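Local coordinates for protein Pcdhgb2 (Mus musculus, PDB 5SZR) that probably acts as a calcium-dependent neuronal cell-adhesion protein, represented here by its extracellular cadherin domains 3 to 6, at residues Ala356-Ser361 / Ala365-His370; Asp71-Lys76 / Arg135-Gly140. All blocks are in the same frame, centred on the assembly; numbering follows the deposited sequence.

Contact 1. Residues Ala356-Ser361 / Ala365-His370. With CA (calcium ion), chain R; CA (calcium ion), chain Q.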
loop_
_atom_site.group_PDB
_atom_site.type_symbol
_atom_site.label_atom_id
_atom_site.label_comp_id
_atom_site.label_asym_id
_atom_site.label_seq_id
_atom_site.Cartn_x
_atom_site.Cartn_y
_atom_site.Cartn_z
ATOM N N ALA A 356 -32.606 51.585 -12.972
ATOM C CA ALA A 356 -31.693 51.214 -11.900
ATOM C C ALA A 356 -30.771 50.098 -12.366
ATOM O O ALA A 356 -31.086 49.354 -13.299
ATOM C CB ALA A 356 -32.445 50.770 -10.641
ATOM N N VAL A 357 -29.618 49.994 -11.698
ATOM C CA VAL A 357 -28.630 48.954 -11.958
ATOM C C VAL A 357 -28.233 48.312 -10.634
ATOM O O VAL A 357 -28.560 48.803 -9.553
ATOM C CB VAL A 357 -27.382 49.492 -12.687
ATOM C CG1 VAL A 357 -27.725 49.903 -14.107
ATOM C CG2 VAL A 357 -26.776 50.656 -11.913
ATOM N N ASP A 358 -27.503 47.201 -10.737
ATOM C CA ASP A 358 -27.084 46.427 -9.570
ATOM C C ASP A 358 -25.796 45.700 -9.921
ATOM O O ASP A 358 -25.754 44.957 -10.905
ATOM C CB ASP A 358 -28.178 45.437 -9.155
ATOM C CG ASP A 358 -27.988 44.903 -7.750
ATOM O OD1 ASP A 358 -26.920 44.327 -7.461
ATOM O OD2 ASP A 358 -28.912 45.058 -6.927
ATOM N N ALA A 359 -24.750 45.910 -9.117
ATOM C CA ALA A 359 -23.426 45.382 -9.431
ATOM C C ALA A 359 -23.321 43.868 -9.275
ATOM O O ALA A 359 -22.324 43.286 -9.725
ATOM C CB ALA A 359 -22.370 46.057 -8.551
ATOM N N ASP A 360 -24.303 43.219 -8.655
ATOM C CA ASP A 360 -24.200 41.791 -8.382
ATOM C C ASP A 360 -24.599 40.964 -9.599
ATOM O O ASP A 360 -24.661 41.489 -10.718
ATOM C CB ASP A 360 -25.058 41.432 -7.169
ATOM C CG ASP A 360 -24.590 42.129 -5.903
ATOM O OD1 ASP A 360 -23.366 42.282 -5.730
ATOM O OD2 ASP A 360 -25.438 42.532 -5.083
ATOM N N SER A 361 -24.864 39.675 -9.395
ATOM C CA SER A 361 -25.218 38.760 -10.472
ATOM C C SER A 361 -26.428 37.928 -10.065
ATOM O O SER A 361 -26.804 37.871 -8.891
ATOM C CB SER A 361 -24.045 37.838 -10.831
ATOM O OG SER A 361 -22.902 38.588 -11.195
ATOM N N ALA A 365 -29.019 40.538 -8.469
ATOM C CA ALA A 365 -29.138 41.745 -9.281
ATOM C C ALA A 365 -30.393 41.744 -10.150
ATOM O O ALA A 365 -30.474 42.524 -11.104
ATOM C CB ALA A 365 -27.895 41.931 -10.159
ATOM N N TRP A 366 -31.372 40.890 -9.849
ATOM C CA TRP A 366 -32.633 40.860 -10.586
ATOM C C TRP A 366 -33.580 41.879 -9.955
ATOM O O TRP A 366 -34.114 41.653 -8.863
ATOM C CB TRP A 366 -33.243 39.462 -10.577
ATOM C CG TRP A 366 -34.321 39.272 -11.607
ATOM C CD1 TRP A 366 -34.650 40.132 -12.620
ATOM C CD2 TRP A 366 -35.220 38.161 -11.717
ATOM N NE1 TRP A 366 -35.690 39.617 -13.357
ATOM C CE2 TRP A 366 -36.058 38.409 -12.824
ATOM C CE3 TRP A 366 -35.398 36.984 -10.988
ATOM C CZ2 TRP A 366 -37.056 37.522 -13.218
ATOM C CZ3 TRP A 366 -36.387 36.096 -11.386
ATOM C CH2 TRP A 366 -37.203 36.372 -12.493
ATOM N N LEU A 367 -33.794 42.995 -10.637
ATOM C CA LEU A 367 -34.489 44.118 -10.027
ATOM C C LEU A 367 -35.992 44.032 -10.248
ATOM O O LEU A 367 -36.460 43.585 -11.299
ATOM C CB LEU A 367 -33.946 45.439 -10.570
ATOM C CG LEU A 367 -32.440 45.553 -10.349
ATOM C CD1 LEU A 367 -31.962 46.962 -10.640
ATOM C CD2 LEU A 367 -32.062 45.118 -8.930
ATOM N N SER A 368 -36.742 44.453 -9.235
ATOM C CA SER A 368 -38.189 44.534 -9.300
ATOM C C SER A 368 -38.615 45.842 -8.656
ATOM O O SER A 368 -38.009 46.278 -7.671
ATOM C CB SER A 368 -38.859 43.355 -8.596
ATOM O OG SER A 368 -38.835 43.537 -7.192
ATOM N N TYR A 369 -39.659 46.454 -9.208
ATOM C CA TYR A 369 -40.069 47.811 -8.873
ATOM C C TYR A 369 -41.429 47.783 -8.191
ATOM O O TYR A 369 -42.359 47.140 -8.684
ATOM C CB TYR A 369 -40.114 48.671 -10.137
ATOM C CG TYR A 369 -38.766 48.801 -10.813
ATOM C CD1 TYR A 369 -37.968 49.917 -10.597
ATOM C CD2 TYR A 369 -38.286 47.803 -11.658
ATOM C CE1 TYR A 369 -36.735 50.042 -11.205
ATOM C CE2 TYR A 369 -37.044 47.915 -12.272
ATOM C CZ TYR A 369 -36.273 49.035 -12.038
ATOM O OH TYR A 369 -35.043 49.159 -12.644
ATOM N N HIS A 370 -41.545 48.482 -7.063
ATOM C CA HIS A 370 -42.743 48.427 -6.240
ATOM C C HIS A 370 -43.169 49.824 -5.816
ATOM O O HIS A 370 -42.325 50.688 -5.556
ATOM C CB HIS A 370 -42.516 47.567 -4.995
ATOM C CG HIS A 370 -41.990 46.199 -5.295
ATOM N ND1 HIS A 370 -42.806 45.096 -5.409
ATOM C CD2 HIS A 370 -40.727 45.759 -5.506
ATOM C CE1 HIS A 370 -42.069 44.032 -5.674
ATOM N NE2 HIS A 370 -40.804 44.408 -5.740
HETATM CA CA CA R . -27.742 43.348 -5.278
HETATM CA CA CA Q . -21.668 40.513 -5.200
#
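Apolar contact is centred on Leu367, whose two methyls meet different partners. Leu367 CD1 lies 3.8 Å from CB of Ala356 and also rests against that residue's carbonyl, while Leu367 CD2 approaches OD2 of Asp358 at 3.7 Å, the two side chains crossing obliquely. Nearer the calcium, CB of Ala365 packs on CB of Asp358 and sits only 3.3 Å from the carbonyl O of Asp360. Shortening Leu367 to an alanine removes both methyls and is likely to leave a gap beside Ala356 and to cost Asp358 its apolar contact with CD2.

This is the turn joining strands 350-357 and 368-374, which belong to the two facing sheets of the last cadherin domain in the chain; Val409 of strand 402-410 also packs on Ala356, Leu367 and Tyr369.

Metal binding dominates the polar part. With CG anti to the backbone N (chi1 -163°), Asp358 offers one calcium both oxygens, OD1 at 2.5 Å and OD2 at 2.6 Å, and Asp360 OD2 joins them at 2.5 Å. Asp360 OD1 holds a second calcium; the linker Asp317-Asn321 and Glu286 of the preceding domain supply further ligands, so the turn faces a domain junction.

Asp358 OD1 accepts from Asp360 N with its anti lone pair (3.1 Å, 165°), making an Asx turn. Across the two segments the one hydrogen bond, Ala356 N to Tyr369 OH, is weak (3.5 Å, 135°).

Contact 2. Residues Asp71-Lys76 / Arg135-Gly140. With CA (calcium ion), chain L; CA (calcium ion), chain K; CA (calcium ion), chain J.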
loop_
_atom_site.group_PDB
_atom_site.type_symbol
_atom_site.label_atom_id
_atom_site.label_comp_id
_atom_site.label_asym_id
_atom_site.label_seq_id
_atom_site.Cartn_x
_atom_site.Cartn_y
_atom_site.Cartn_z
ATOM N N ASP A 71 26.970 -49.676 14.152
ATOM C CA ASP A 71 26.878 -48.363 13.525
ATOM C C ASP A 71 27.934 -48.257 12.430
ATOM O O ASP A 71 29.124 -48.097 12.720
ATOM C CB ASP A 71 27.049 -47.243 14.555
ATOM C CG ASP A 71 26.980 -45.855 13.940
ATOM O OD1 ASP A 71 26.450 -45.708 12.823
ATOM O OD2 ASP A 71 27.454 -44.899 14.594
ATOM N N PHE A 72 27.501 -48.355 11.169
ATOM C CA PHE A 72 28.425 -48.292 10.039
ATOM C C PHE A 72 29.200 -46.982 10.020
ATOM O O PHE A 72 30.356 -46.949 9.587
ATOM C CB PHE A 72 27.650 -48.478 8.737
ATOM C CG PHE A 72 28.497 -48.380 7.498
ATOM C CD1 PHE A 72 29.130 -49.503 6.988
ATOM C CD2 PHE A 72 28.639 -47.173 6.827
ATOM C CE1 PHE A 72 29.899 -49.420 5.844
ATOM C CE2 PHE A 72 29.411 -47.087 5.682
ATOM C CZ PHE A 72 30.040 -48.212 5.188
ATOM N N GLU A 73 28.584 -45.895 10.484
ATOM C CA GLU A 73 29.256 -44.605 10.480
ATOM C C GLU A 73 30.396 -44.549 11.492
ATOM O O GLU A 73 31.287 -43.704 11.354
ATOM C CB GLU A 73 28.240 -43.486 10.749
ATOM C CG GLU A 73 27.369 -43.104 9.542
ATOM C CD GLU A 73 26.524 -44.260 9.003
ATOM O OE1 GLU A 73 25.863 -44.951 9.805
ATOM O OE2 GLU A 73 26.524 -44.474 7.771
ATOM N N THR A 74 30.388 -45.427 12.497
ATOM C CA THR A 74 31.439 -45.494 13.505
ATOM C C THR A 74 32.494 -46.552 13.188
ATOM O O THR A 74 33.691 -46.305 13.365
ATOM C CB THR A 74 30.832 -45.787 14.882
ATOM O OG1 THR A 74 29.846 -44.800 15.193
ATOM C CG2 THR A 74 31.907 -45.767 15.959
ATOM N N ALA A 75 32.078 -47.727 12.722
ATOM C CA ALA A 75 33.023 -48.779 12.370
ATOM C C ALA A 75 32.451 -49.589 11.219
ATOM O O ALA A 75 31.331 -50.101 11.315
ATOM C CB ALA A 75 33.319 -49.682 13.571
ATOM N N LYS A 76 33.220 -49.703 10.138
ATOM C CA LYS A 76 32.796 -50.456 8.967
ATOM C C LYS A 76 33.197 -51.927 9.010
ATOM O O LYS A 76 32.677 -52.713 8.209
ATOM C CB LYS A 76 33.362 -49.818 7.694
ATOM C CG LYS A 76 32.896 -48.398 7.461
ATOM C CD LYS A 76 33.489 -47.832 6.185
ATOM C CE LYS A 76 33.248 -46.344 6.081
ATOM N NZ LYS A 76 34.105 -45.734 5.028
ATOM N N ARG A 135 24.637 -32.012 3.749
ATOM C CA ARG A 135 25.455 -33.083 4.293
ATOM C C ARG A 135 24.596 -34.325 4.485
ATOM O O ARG A 135 23.376 -34.233 4.654
ATOM C CB ARG A 135 26.100 -32.676 5.626
ATOM C CG ARG A 135 27.308 -31.761 5.482
ATOM C CD ARG A 135 28.131 -31.722 6.764
ATOM N NE ARG A 135 27.445 -31.009 7.837
ATOM C CZ ARG A 135 27.640 -29.725 8.121
ATOM N NH1 ARG A 135 26.967 -29.152 9.112
ATOM N NH2 ARG A 135 28.507 -29.012 7.413
ATOM N N ASP A 136 25.238 -35.490 4.442
ATOM C CA ASP A 136 24.560 -36.751 4.741
ATOM C C ASP A 136 25.610 -37.751 5.194
ATOM O O ASP A 136 26.514 -38.092 4.424
ATOM C CB ASP A 136 23.795 -37.275 3.526
ATOM C CG ASP A 136 22.806 -38.377 3.885
ATOM O OD1 ASP A 136 23.218 -39.390 4.497
ATOM O OD2 ASP A 136 21.608 -38.225 3.557
ATOM N N ARG A 137 25.487 -38.222 6.435
ATOM C CA ARG A 137 26.527 -39.037 7.045
ATOM C C ARG A 137 26.604 -40.442 6.462
ATOM O O ARG A 137 27.590 -41.140 6.717
ATOM C CB ARG A 137 26.305 -39.108 8.557
ATOM C CG ARG A 137 26.294 -37.744 9.249
ATOM C CD ARG A 137 26.299 -37.913 10.755
ATOM N NE ARG A 137 27.326 -38.872 11.161
ATOM C CZ ARG A 137 27.391 -39.449 12.357
ATOM N NH1 ARG A 137 28.363 -40.313 12.624
ATOM N NH2 ARG A 137 26.485 -39.169 13.285
ATOM N N ASP A 138 25.605 -40.869 5.689
ATOM C CA ASP A 138 25.605 -42.185 5.074
ATOM C C ASP A 138 26.522 -42.211 3.852
ATOM O O ASP A 138 27.007 -41.178 3.378
ATOM C CB ASP A 138 24.187 -42.597 4.675
ATOM C CG ASP A 138 23.295 -42.848 5.874
ATOM O OD1 ASP A 138 23.819 -43.283 6.918
ATOM O OD2 ASP A 138 22.070 -42.607 5.773
ATOM N N SER A 139 26.755 -43.420 3.343
ATOM C CA SER A 139 27.584 -43.656 2.171
ATOM C C SER A 139 26.720 -43.972 0.957
ATOM O O SER A 139 25.543 -44.323 1.075
ATOM C CB SER A 139 28.565 -44.814 2.409
ATOM O OG SER A 139 29.465 -44.528 3.464
ATOM N N GLY A 140 27.336 -43.852 -0.219
ATOM C CA GLY A 140 26.696 -44.262 -1.457
ATOM C C GLY A 140 25.390 -43.537 -1.707
ATOM O O GLY A 140 25.263 -42.328 -1.482
HETATM CA CA CA L . 20.848 -40.830 4.387
HETATM CA CA CA K . 24.317 -45.528 7.852
HETATM CA CA CA J . 24.452 -45.625 11.572
HETATM O O HOH W 1 24.200 -43.127 12.675
HETATM O O HOH W 2 23.501 -46.450 13.522
#
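OE1 of Glu73 is gripped by two calcium ions at once, at 2.4 Å from the ion that Asp71 OD1 also binds and 2.6 Å from the ion that Asp138 OD1 also binds. The ion at 2.6 Å is held by OE2 of the same Glu73 carboxylate too, and from across the contact by OD1 of Asp138 at 2.5 Å. Sharing this ion brings Glu73 OE2 and Asp138 OD1 to 3.1 Å without a hydrogen bond, their carboxylate planes turned 65° apart. The bend of the Glu73 chain at chi2 (60°) carries its carboxylate round to the metals, while Glu73 CG lies 3.4 Å from the carbonyl O of Arg137.

The other oxygen of Asp138, OD2, reaches a third calcium at 2.6 Å, which both carboxylate oxygens of Asp136 chelate as well. Two waters and Glu16 help Asp71 OD1 to complete the site of the ion 2.4 Å from Glu73 OE1. Asx turns shape both metal-binding segments: Asp71 OD1 accepts from Glu73 N, which arrives 68° out of the carboxylate plane, and Asp136 OD1 accepts from Asp138 N.

Away from the metals, Ser139 OG lies at the edge of the Phe72 ring, 3.4 Å from CE2, and Arg137 NH1 approaches Glu73 CB.

The acidic DxE and DxD motifs of successive cadherin domains, joined by Asp102, Asn104 and Asp105 of the linker, thus meet through calcium. With no hydrogen bond between the segments and carboxylates so close, removing the ions would probably leave the like charges to repel and the junction to become flexible.

Overall arrangement
The two contacts lie on opposite sides of the chain's centre, at the last and first domain junctions, their centres 108 Å apart and their nearest atoms about 86 Å apart. Contact 1 is partly buried and local, joining two strands of one domain across a short turn; contact 2 is a surface contact between loops of consecutive domains, 59 residues apart at their closest ends. Each contains a DxD pair, Asp358 with Asp360 and Asp136 with Asp138, folded by an Asx turn. The partner segment differs: contact 1 sets its pair against apolar packing from its own domain, contact 2 against the calcium-bound acidic motif of the previous one. Summed buried surface is 315 Å² against 225 Å².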